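Local coordinates for protein aldehyde dehydrogenase (Burkholderia vietnamiensis, PDB 5KF0) that probably oxidises aldehydes to carboxylic acids with NAD(P)+ as the electron acceptor, and binds NADPH in this crystal form, at residues L223-E228 / W243-K248; K253-L258 / I471-E476. One frame throughout, in Å; residues are numbered along the deposited sequence. Where two conformers were deposited one is given.

Contact 1: residues L223-E228 / W243-K248; sequences LFTTDE and WALKEK. With NDP (NADPH dihydro-nicotinamide-adenine-dinucleotide phosphate), chain E.
At the adenine end of the NADPH pocket, Thr225 of helix 222-226 meets Leu245 and Lys248 of helix 239-248, and the evidence for close packing lies in a few short carbon and oxygen approaches. The two branches of Thr225 divide the work. Its methyl CG2 is turned anti to the backbone N, which brings it to the backbone of the neighbouring helix, 3.4 Å from Leu245 O and 3.7 Å from Lys248 C. Its hydroxyl faces the isobutyl end instead, with OG1 3.4 Å from Leu245 CD2 and 3.6 Å from Leu245 CD1, the two side chains crossing at about a right angle. One residue on, Thr226 CG2 lies 3.5 Å from Lys248 O, while Thr226 OG1 is turned back to Asp222 within its own helix. Lys248 contributes its backbone and CB; the end of its chain leads away. Leu245 has a second task: its CD2 is 3.8 Å from NDP N6A and its CD1 4.1 Å from NDP N1A, with both methyls on the same side of the adenine plane. Beneath the pair, Thr225 rests on Leu233 and Leu245 on Phe235, both of strand 232-236. Two short helices packed over a parallel strand, with a leucine lining the adenine site, fit the Rossmann-type cofactor domain of aldehyde dehydrogenases.

Contact 2: residues K253-L258 / I471-E476; sequences KVVLEL and IEDMTE. With NDP (NADPH dihydro-nicotinamide-adenine-dinucleotide phosphate), chain E.
Asp473 reaches Lys253 and Val255 where the Rossmann-type sheet of the cofactor domain meets the last turn of helix 467-473, just before the chain enters strand 475-483. Its CB comes first, 3.9 Å from Lys253 CE, facing both side chains over the gap between them; the two point to the same side of strand 253-257. CG, anti to the carbonyl carbon (chi1 -76°), faces Val255 CG2 and lies 3.7 Å from Lys253 CE. Beyond it the oxygens part company. OD2 goes to the hydrophobic neighbour, 3.4 Å from Val255 CG2. OD1 goes to the lysine, but its closest approach, 3.2 Å, is to the CE methylene. The ammonium itself is turned aside by the bend at the end of the lysine chain (chi4 60°), leaving a long salt bridge of 3.7 Å between Asp473 OD1 and Lys253 NZ. A water accepts from Lys253 NZ at 3.1 Å and donates to Asp473 OD1 at 2.8 Å, bridging the two charged groups alongside the long direct pair. Past the helix end, Thr475 OG1 bonds back to Ile471 O and is also hydrogen-bonded to Arg149 NE. At and just past the far end of strand 253-257 the nicotinamide carboxamide is held: NDP N7N donates to Glu257 OE1 and, with an N-H...acceptor angle of 177°, to Leu258 O at 2.9 Å.

In the fold
Contact 1 closes before contact 2 opens, and their centres lie 14 Å apart on the same side of the chain's centre. Helix 239-248 of contact 1 is followed, after a short loop, by strand 253-257 of contact 2; with strand 232-236, parallel to that strand and next to it in the sheet, they make a beta-alpha-beta crossover. That the helix of contact 1 packs on segment 253-258 of contact 2 is seen in Trp243 NE1, 3.4 Å from Leu258 CD1, and Trp243 CE3, 3.5 Å from Leu256 CD1. One unit thus touches both ends of NADPH, adenine and nicotinamide. Both contacts also reach the second subunit: Lys246 bonds to backbone oxygens of its Gly250 and Lys252, and Glu476 pairs with its Arg464.

Contact 1: residues L223-E228 / W243-K248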
loop_
_atom_site.group_PDB
_atom_site.type_symbol
_atom_site.label_atom_id
_atom_site.label_comp_id
_atom_site.label_asym_id
_atom_site.label_seq_id
_atom_site.Cartn_x
_atom_site.Cartn_y
_atom_site.Cartn_z
ATOM N N LEU A 223 34.203 11.043 14.318
ATOM C CA LEU A 223 34.047 10.324 13.050
ATOM C C LEU A 223 32.644 9.749 12.884
ATOM O O LEU A 223 32.195 9.547 11.752
ATOM C CB LEU A 223 35.082 9.199 12.936
ATOM C CG LEU A 223 36.516 9.689 12.716
ATOM C CD1 LEU A 223 37.495 8.528 12.862
ATOM C CD2 LEU A 223 36.665 10.357 11.359
ATOM N N PHE A 224 31.938 9.485 13.986
ATOM C CA PHE A 224 30.561 9.003 13.862
ATOM C C PHE A 224 29.668 10.008 13.157
ATOM O O PHE A 224 28.659 9.622 12.560
ATOM C CB PHE A 224 29.977 8.670 15.236
ATOM C CG PHE A 224 30.472 7.369 15.785
ATOM C CD1 PHE A 224 29.842 6.182 15.441
ATOM C CD2 PHE A 224 31.569 7.326 16.632
ATOM C CE1 PHE A 224 30.298 4.970 15.931
ATOM C CE2 PHE A 224 32.026 6.108 17.125
ATOM C CZ PHE A 224 31.392 4.938 16.769
ATOM N N THR A 225 30.007 11.290 13.223
ATOM C CA THR A 225 29.236 12.316 12.533
ATOM C C THR A 225 29.844 12.721 11.195
ATOM O O THR A 225 29.110 12.899 10.208
ATOM C CB THR A 225 29.094 13.547 13.433
ATOM O OG1 THR A 225 28.312 13.200 14.589
ATOM C CG2 THR A 225 28.427 14.720 12.692
ATOM N N THR A 226 31.169 12.861 11.119
ATOM C CA THR A 226 31.780 13.519 9.966
ATOM C C THR A 226 32.335 12.574 8.901
ATOM O O THR A 226 32.551 13.022 7.772
ATOM C CB THR A 226 32.911 14.464 10.416
ATOM O OG1 THR A 226 33.987 13.711 11.001
ATOM C CG2 THR A 226 32.392 15.476 11.440
ATOM N N ASP A 227 32.597 11.302 9.202
ATOM C CA ASP A 227 33.223 10.459 8.183
ATOM C C ASP A 227 32.292 10.303 6.980
ATOM O O ASP A 227 31.121 9.935 7.123
ATOM C CB ASP A 227 33.594 9.088 8.754
ATOM C CG ASP A 227 34.607 8.359 7.887
ATOM O OD1 ASP A 227 34.232 7.937 6.772
ATOM O OD2 ASP A 227 35.772 8.215 8.314
ATOM N N GLU A 228 32.815 10.606 5.784
ATOM C CA GLU A 228 31.958 10.602 4.605
ATOM C C GLU A 228 31.634 9.206 4.097
ATOM O O GLU A 228 30.791 9.076 3.203
ATOM C CB GLU A 228 32.597 11.417 3.478
ATOM C CG GLU A 228 33.784 10.744 2.826
ATOM C CD GLU A 228 34.227 11.449 1.551
ATOM O OE1 GLU A 228 33.637 12.500 1.207
ATOM O OE2 GLU A 228 35.165 10.947 0.894
ATOM N N TRP A 243 20.930 18.513 17.123
ATOM C CA TRP A 243 20.915 19.574 16.120
ATOM C C TRP A 243 22.326 20.048 15.788
ATOM O O TRP A 243 22.594 20.453 14.650
ATOM C CB TRP A 243 20.040 20.740 16.595
ATOM C CG TRP A 243 18.585 20.352 16.688
ATOM C CD1 TRP A 243 17.810 20.327 17.815
ATOM C CD2 TRP A 243 17.744 19.924 15.610
ATOM N NE1 TRP A 243 16.534 19.900 17.501
ATOM C CE2 TRP A 243 16.464 19.662 16.153
ATOM C CE3 TRP A 243 17.941 19.759 14.234
ATOM C CZ2 TRP A 243 15.386 19.220 15.367
ATOM C CZ3 TRP A 243 16.870 19.321 13.453
ATOM C CH2 TRP A 243 15.607 19.060 14.023
ATOM N N ALA A 244 23.243 19.975 16.755
ATOM C CA ALA A 244 24.635 20.322 16.488
ATOM C C ALA A 244 25.293 19.305 15.560
ATOM O O ALA A 244 26.080 19.677 14.677
ATOM C CB ALA A 244 25.406 20.420 17.806
ATOM N N LEU A 245 24.980 18.018 15.738
ATOM C CA LEU A 245 25.574 16.996 14.877
ATOM C C LEU A 245 25.050 17.109 13.450
ATOM O O LEU A 245 25.810 16.911 12.494
ATOM C CB LEU A 245 25.324 15.594 15.438
ATOM C CG LEU A 245 26.000 15.320 16.788
ATOM C CD1 LEU A 245 25.866 13.847 17.140
ATOM C CD2 LEU A 245 27.472 15.737 16.767
ATOM N N LYS A 246 23.768 17.463 13.281
ATOM C CA LYS A 246 23.241 17.671 11.932
ATOM C C LYS A 246 24.074 18.699 11.172
ATOM O O LYS A 246 24.371 18.513 9.984
ATOM C CB LYS A 246 21.771 18.108 11.999
ATOM C CG LYS A 246 21.093 18.303 10.632
ATOM C CD LYS A 246 19.620 18.696 10.810
ATOM C CE LYS A 246 18.823 18.693 9.495
ATOM N NZ LYS A 246 19.206 19.764 8.546
ATOM N N GLU A 247 24.490 19.776 11.851
ATOM C CA GLU A 247 25.277 20.821 11.194
ATOM C C GLU A 247 26.640 20.321 10.734
ATOM O O GLU A 247 27.229 20.903 9.816
ATOM C CB GLU A 247 25.482 22.007 12.136
ATOM C CG GLU A 247 24.214 22.715 12.558
ATOM C CD GLU A 247 24.496 23.928 13.426
ATOM O OE1 GLU A 247 25.527 23.929 14.136
ATOM O OE2 GLU A 247 23.689 24.881 13.391
ATOM N N LYS A 248 27.175 19.284 11.374
ATOM C CA LYS A 248 28.516 18.788 11.084
ATOM C C LYS A 248 28.513 17.533 10.221
ATOM O O LYS A 248 29.588 17.012 9.900
ATOM C CB LYS A 248 29.266 18.489 12.389
ATOM C CG LYS A 248 29.531 19.683 13.287
ATOM C CD LYS A 248 30.048 19.192 14.632
ATOM C CE LYS A 248 30.891 20.236 15.332
ATOM N NZ LYS A 248 32.240 20.348 14.704
HETATM P PA NDP E . 23.096 12.843 25.183
HETATM O O1A NDP E . 22.730 13.769 24.072
HETATM O O2A NDP E . 23.857 13.544 26.308
HETATM O O5B NDP E . 23.955 11.605 24.677
HETATM C C5B NDP E . 23.336 10.714 23.716
HETATM C C4B NDP E . 24.418 10.006 22.945
HETATM O O4B NDP E . 25.109 10.955 22.102
HETATM C C3B NDP E . 25.502 9.346 23.808
HETATM O O3B NDP E . 25.971 8.153 23.184
HETATM C C2B NDP E . 26.601 10.408 23.790
HETATM O O2B NDP E . 27.930 9.903 24.034
HETATM C C1B NDP E . 26.496 10.841 22.339
HETATM N N9A NDP E . 27.129 12.119 22.042
HETATM C C8A NDP E . 27.009 13.310 22.708
HETATM N N7A NDP E . 27.665 14.301 22.150
HETATM C C5A NDP E . 28.261 13.717 21.043
HETATM C C6A NDP E . 29.086 14.233 20.024
HETATM N N6A NDP E . 29.502 15.504 19.970
HETATM N N1A NDP E . 29.490 13.381 19.054
HETATM C C2A NDP E . 29.101 12.106 19.110
HETATM N N3A NDP E . 28.331 11.504 20.021
HETATM C C4A NDP E . 27.943 12.372 20.966
HETATM O O3 NDP E . 21.771 12.182 25.759
HETATM P PN NDP E . 21.490 11.215 26.991
HETATM O O1N NDP E . 22.310 9.984 26.860
HETATM O O2N NDP E . 21.700 12.024 28.246
HETATM O O5D NDP E . 19.962 10.819 26.845
HETATM C C5D NDP E . 18.856 11.658 27.216
HETATM C C4D NDP E . 18.358 12.382 25.991
HETATM O O4D NDP E . 17.962 11.422 24.975
HETATM C C3D NDP E . 17.127 13.246 26.278
HETATM O O3D NDP E . 17.181 14.513 25.633
HETATM C C2D NDP E . 15.991 12.372 25.751
HETATM O O2D NDP E . 14.780 13.042 25.418
HETATM C C1D NDP E . 16.654 11.736 24.537
HETATM N N1N NDP E . 15.909 10.533 24.184
HETATM C C2N NDP E . 15.257 10.420 22.978
HETATM C C3N NDP E . 14.432 9.394 22.691
HETATM C C7N NDP E . 13.798 9.231 21.355
HETATM O O7N NDP E . 13.601 8.079 20.943
HETATM N N7N NDP E . 13.404 10.314 20.687
HETATM C C4N NDP E . 14.100 8.393 23.739
HETATM C C5N NDP E . 15.096 8.427 24.848
HETATM C C6N NDP E . 15.869 9.478 25.047
HETATM P P2B NDP E . 28.516 9.755 25.560
HETATM O O1X NDP E . 27.403 10.017 26.504
HETATM O O2X NDP E . 29.101 8.374 25.562
HETATM O O3X NDP E . 29.631 10.771 25.687
#

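Contact 2: residues K253-L258 / I471-E476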
loop_
_atom_site.group_PDB
_atom_site.type_symbol
_atom_site.label_atom_id
_atom_site.label_comp_id
_atom_site.label_asym_id
_atom_site.label_seq_id
_atom_site.Cartn_x
_atom_site.Cartn_y
_atom_site.Cartn_z
ATOM N N LYS A 253 22.698 11.446 4.942
ATOM C CA LYS A 253 21.368 11.615 5.510
ATOM C C LYS A 253 21.443 11.626 7.034
ATOM O O LYS A 253 22.275 10.941 7.636
ATOM C CB LYS A 253 20.467 10.475 5.035
ATOM C CG LYS A 253 19.030 10.573 5.513
ATOM C CD LYS A 253 18.201 9.449 4.926
ATOM C CE LYS A 253 16.742 9.550 5.347
ATOM N NZ LYS A 253 16.110 10.825 4.900
ATOM N N VAL A 254 20.573 12.422 7.661
ATOM C CA VAL A 254 20.539 12.558 9.112
ATOM C C VAL A 254 19.132 12.269 9.606
ATOM O O VAL A 254 18.161 12.836 9.087
ATOM C CB VAL A 254 20.980 13.964 9.563
ATOM C CG1 VAL A 254 20.836 14.106 11.080
ATOM C CG2 VAL A 254 22.414 14.223 9.137
ATOM N N VAL A 255 19.026 11.392 10.607
ATOM C CA VAL A 255 17.789 11.111 11.330
ATOM C C VAL A 255 18.044 11.448 12.793
ATOM O O VAL A 255 19.077 11.057 13.343
ATOM C CB VAL A 255 17.363 9.639 11.179
ATOM C CG1 VAL A 255 16.217 9.308 12.142
ATOM C CG2 VAL A 255 16.979 9.312 9.725
ATOM N N LEU A 256 17.115 12.179 13.418
ATOM C CA LEU A 256 17.268 12.636 14.799
ATOM C C LEU A 256 16.064 12.217 15.631
ATOM O O LEU A 256 14.925 12.503 15.258
ATOM C CB LEU A 256 17.405 14.165 14.870
ATOM C CG LEU A 256 18.586 14.769 14.113
ATOM C CD1 LEU A 256 18.521 16.290 14.243
ATOM C CD2 LEU A 256 19.926 14.243 14.642
ATOM N N GLU A 257 16.321 11.565 16.763
ATOM C CA GLU A 257 15.293 11.198 17.742
ATOM C C GLU A 257 15.661 11.900 19.043
ATOM O O GLU A 257 16.578 11.465 19.742
ATOM C CB GLU A 257 15.234 9.678 17.926
ATOM C CG GLU A 257 14.569 8.934 16.767
ATOM C CD GLU A 257 13.056 8.999 16.821
ATOM O OE1 GLU A 257 12.491 9.580 17.780
ATOM O OE2 GLU A 257 12.422 8.482 15.871
ATOM N N LEU A 258 14.952 12.979 19.383
ATOM C CA LEU A 258 15.403 13.843 20.469
ATOM C C LEU A 258 14.390 13.891 21.614
ATOM O O LEU A 258 13.701 12.898 21.873
ATOM C CB LEU A 258 15.705 15.242 19.918
ATOM C CG LEU A 258 16.492 15.198 18.593
ATOM C CD1 LEU A 258 16.580 16.577 17.962
ATOM C CD2 LEU A 258 17.901 14.614 18.788
ATOM N N ILE A 471 13.572 1.222 8.258
ATOM C CA ILE A 471 13.984 0.558 7.018
ATOM C C ILE A 471 13.924 1.530 5.844
ATOM O O ILE A 471 14.815 1.536 4.987
ATOM C CB ILE A 471 13.119 -0.695 6.764
ATOM C CG1 ILE A 471 13.478 -1.798 7.758
ATOM C CG2 ILE A 471 13.310 -1.209 5.323
ATOM C CD1 ILE A 471 12.549 -3.024 7.663
ATOM N N GLU A 472 12.882 2.367 5.788
ATOM C CA GLU A 472 12.796 3.355 4.714
ATOM C C GLU A 472 13.997 4.291 4.728
ATOM O O GLU A 472 14.577 4.589 3.675
ATOM C CB GLU A 472 11.492 4.153 4.821
ATOM C CG GLU A 472 11.276 5.054 3.625
ATOM C CD GLU A 472 10.054 5.933 3.727
ATOM O OE1 GLU A 472 9.396 5.937 4.791
ATOM O OE2 GLU A 472 9.758 6.627 2.730
ATOM N N ASP A 473 14.400 4.768 5.915
ATOM C CA ASP A 473 15.538 5.679 5.973
ATOM C C ASP A 473 16.857 4.973 5.684
ATOM O O ASP A 473 17.806 5.613 5.218
ATOM C CB ASP A 473 15.612 6.356 7.344
ATOM C CG ASP A 473 14.587 7.455 7.502
ATOM O OD1 ASP A 473 14.185 8.048 6.482
ATOM O OD2 ASP A 473 14.184 7.725 8.645
ATOM N N MET A 474 16.943 3.678 5.966
ATOM C CA MET A 474 18.161 2.907 5.771
ATOM C C MET A 474 18.237 2.282 4.390
ATOM O O MET A 474 19.108 1.439 4.146
ATOM C CB MET A 474 18.268 1.824 6.843
ATOM C CG MET A 474 18.387 2.416 8.235
ATOM S SD MET A 474 18.389 1.173 9.534
ATOM C CE MET A 474 18.214 2.270 10.936
ATOM N N THR A 475 17.358 2.687 3.477
ATOM C CA THR A 475 17.413 2.196 2.110
ATOM C C THR A 475 17.251 3.358 1.144
ATOM O O THR A 475 16.665 4.397 1.477
ATOM C CB THR A 475 16.320 1.147 1.825
ATOM O OG1 THR A 475 15.030 1.661 2.194
ATOM C CG2 THR A 475 16.584 -0.153 2.583
ATOM N N GLU A 476 17.786 3.163 -0.067
ATOM C CA GLU A 476 17.532 4.052 -1.187
ATOM C C GLU A 476 16.607 3.360 -2.163
ATOM O O GLU A 476 16.865 2.208 -2.518
ATOM C CB GLU A 476 18.829 4.428 -1.915
ATOM C CG GLU A 476 19.669 5.493 -1.200
ATOM C CD GLU A 476 19.120 6.890 -1.386
ATOM O OE1 GLU A 476 19.725 7.844 -0.848
ATOM O OE2 GLU A 476 18.084 7.043 -2.068
HETATM P PA NDP E . 23.096 12.843 25.183
HETATM O O1A NDP E . 22.730 13.769 24.072
HETATM O O2A NDP E . 23.857 13.544 26.308
HETATM O O5B NDP E . 23.955 11.605 24.677
HETATM C C5B NDP E . 23.336 10.714 23.716
HETATM C C4B NDP E . 24.418 10.006 22.945
HETATM O O4B NDP E . 25.109 10.955 22.102
HETATM C C3B NDP E . 25.502 9.346 23.808
HETATM O O3B NDP E . 25.971 8.153 23.184
HETATM C C2B NDP E . 26.601 10.408 23.790
HETATM O O2B NDP E . 27.930 9.903 24.034
HETATM C C1B NDP E . 26.496 10.841 22.339
HETATM N N9A NDP E . 27.129 12.119 22.042
HETATM C C8A NDP E . 27.009 13.310 22.708
HETATM N N7A NDP E . 27.665 14.301 22.150
HETATM C C5A NDP E . 28.261 13.717 21.043
HETATM C C6A NDP E . 29.086 14.233 20.024
HETATM N N6A NDP E . 29.502 15.504 19.970
HETATM N N1A NDP E . 29.490 13.381 19.054
HETATM C C2A NDP E . 29.101 12.106 19.110
HETATM N N3A NDP E . 28.331 11.504 20.021
HETATM C C4A NDP E . 27.943 12.372 20.966
HETATM O O3 NDP E . 21.771 12.182 25.759
HETATM P PN NDP E . 21.490 11.215 26.991
HETATM O O1N NDP E . 22.310 9.984 26.860
HETATM O O2N NDP E . 21.700 12.024 28.246
HETATM O O5D NDP E . 19.962 10.819 26.845
HETATM C C5D NDP E . 18.856 11.658 27.216
HETATM C C4D NDP E . 18.358 12.382 25.991
HETATM O O4D NDP E . 17.962 11.422 24.975
HETATM C C3D NDP E . 17.127 13.246 26.278
HETATM O O3D NDP E . 17.181 14.513 25.633
HETATM C C2D NDP E . 15.991 12.372 25.751
HETATM O O2D NDP E . 14.780 13.042 25.418
HETATM C C1D NDP E . 16.654 11.736 24.537
HETATM N N1N NDP E . 15.909 10.533 24.184
HETATM C C2N NDP E . 15.257 10.420 22.978
HETATM C C3N NDP E . 14.432 9.394 22.691
HETATM C C7N NDP E . 13.798 9.231 21.355
HETATM O O7N NDP E . 13.601 8.079 20.943
HETATM N N7N NDP E . 13.404 10.314 20.687
HETATM C C4N NDP E . 14.100 8.393 23.739
HETATM C C5N NDP E . 15.096 8.427 24.848
HETATM C C6N NDP E . 15.869 9.478 25.047
HETATM P P2B NDP E . 28.516 9.755 25.560
HETATM O O1X NDP E . 27.403 10.017 26.504
HETATM O O2X NDP E . 29.101 8.374 25.562
HETATM O O3X NDP E . 29.631 10.771 25.687
HETATM O O HOH W 1 14.004 10.801 7.184
#